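Local coordinates for CYTH domain-containing protein (Pyrococcus horikoshii, PDB 2EEN) that is of unknown function but carries a CYTH domain, a fold whose members typically act on triphosphate compounds, and forms a dimer, at residues K155-R158 with K164-R167. Residues are numbered along the deposited sequence; the frame is centred on the assembly and turned at random.
Sequences KILR and KFER
Phe165 pushes its ring between Leu157 and Arg158, neighbours on one turn of helix. On the Leu157 flank the touch is purely apolar, Leu157 CD1 lying 3.8 Å from Phe165 CE2, with Leu157 CB 4.1 Å from that atom. Arg158 reaches the ring at several points. Its CG sits in the ring plane at the edge, 3.8 Å from Phe165 CZ, and its NE comes obliquely within 3.5 Å of Phe165 CE1. That CE1 stands over one face of the guanidinium, displaced from the guanidinium centre; the two planes are inclined at 57°, no parallel stack. Extended from CG to NE, the arginine turns at its last torsion (chi4 -72°), which swings NH2 round to 3.6 Å from Phe165 CE1. In the CYTH fold, helix 146-160 packs on the antiparallel sheet, and the loop after it doubles back toward strand 3-9, outermost in this chain's sheet, carrying Phe165 to the helix flank. Were Phe165 cut back to an alanine, a gap is likely to open beside Leu157, and the Arg158 guanidinium would lose the ring it lies against. Behind the first shell, Leu157 rests on Ile134 and Ile136 of strand 131-139, and Glu154 makes a weak, long ion pair with Arg158 NE. Backbone bonds from Lys164 to Tyr9 and from Glu166 to Lys7 hold the loop against strand 3-9 on both sides of Phe165.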
# COMPACT_ATOMS: atom_id res chain seq x y z
N LYS A 155 34.70 -3.98 2.07
CA LYS A 155 36.01 -3.41 2.33
C LYS A 155 35.91 -2.16 3.21
O LYS A 155 36.68 -1.99 4.15
CB LYS A 155 36.72 -3.05 1.01
CG LYS A 155 38.09 -2.41 1.22
CD LYS A 155 38.86 -2.29 -0.09
CE LYS A 155 40.31 -1.95 0.17
NZ LYS A 155 41.12 -1.92 -1.08
N ILE A 156 34.95 -1.30 2.90
CA ILE A 156 34.76 -0.08 3.69
C ILE A 156 34.47 -0.41 5.15
O ILE A 156 35.06 0.19 6.05
CB ILE A 156 33.61 0.77 3.11
CG1 ILE A 156 34.02 1.32 1.74
CG2 ILE A 156 33.27 1.91 4.05
CD1 ILE A 156 32.89 1.95 0.98
N LEU A 157 33.58 -1.36 5.39
CA LEU A 157 33.25 -1.74 6.76
C LEU A 157 34.42 -2.40 7.49
O LEU A 157 34.67 -2.11 8.66
CB LEU A 157 32.04 -2.67 6.78
CG LEU A 157 30.73 -1.96 6.45
CD1 LEU A 157 29.56 -2.91 6.66
CD2 LEU A 157 30.59 -0.73 7.34
N ARG A 158 35.14 -3.28 6.80
CA ARG A 158 36.27 -3.94 7.43
C ARG A 158 37.36 -2.92 7.77
O ARG A 158 38.05 -3.06 8.79
CB ARG A 158 36.82 -5.06 6.54
CG ARG A 158 35.95 -6.31 6.57
CD ARG A 158 36.58 -7.49 5.87
NE ARG A 158 35.87 -8.71 6.20
CZ ARG A 158 35.92 -9.31 7.40
NH1 ARG A 158 36.67 -8.79 8.37
NH2 ARG A 158 35.21 -10.40 7.63
N LYS A 164 32.43 -9.16 12.23
CA LYS A 164 31.35 -10.11 12.07
C LYS A 164 30.18 -9.54 11.30
O LYS A 164 29.48 -8.64 11.77
CB LYS A 164 30.90 -10.64 13.44
CG LYS A 164 30.83 -9.60 14.54
CD LYS A 164 30.57 -10.27 15.88
CE LYS A 164 30.55 -9.26 17.02
NZ LYS A 164 30.36 -9.93 18.34
N PHE A 165 29.97 -10.08 10.11
CA PHE A 165 28.89 -9.65 9.24
C PHE A 165 27.64 -10.47 9.52
O PHE A 165 27.71 -11.58 10.05
CB PHE A 165 29.32 -9.79 7.79
CG PHE A 165 30.31 -8.75 7.37
CD1 PHE A 165 31.68 -8.95 7.55
CD2 PHE A 165 29.89 -7.53 6.86
CE1 PHE A 165 32.60 -7.96 7.23
CE2 PHE A 165 30.80 -6.53 6.53
CZ PHE A 165 32.16 -6.74 6.72
N GLU A 166 26.49 -9.91 9.17
CA GLU A 166 25.21 -10.58 9.44
C GLU A 166 24.20 -10.36 8.30
O GLU A 166 23.81 -9.24 7.97
CB GLU A 166 24.64 -10.03 10.75
CG GLU A 166 23.28 -10.64 11.10
CD GLU A 166 23.47 -12.10 11.44
OE1 GLU A 166 24.03 -12.40 12.47
OE2 GLU A 166 23.02 -12.94 10.67
N ARG A 167 23.80 -11.48 7.66
CA ARG A 167 22.80 -11.38 6.60
C ARG A 167 21.38 -11.48 7.16
O ARG A 167 20.39 -11.24 6.47
CB ARG A 167 23.02 -12.55 5.63
CG ARG A 167 24.18 -12.35 4.65
CD ARG A 167 24.24 -13.48 3.62
NE ARG A 167 23.01 -13.49 2.83
CZ ARG A 167 22.72 -14.58 2.07
NH1 ARG A 167 23.54 -15.62 2.04
NH2 ARG A 167 21.60 -14.57 1.34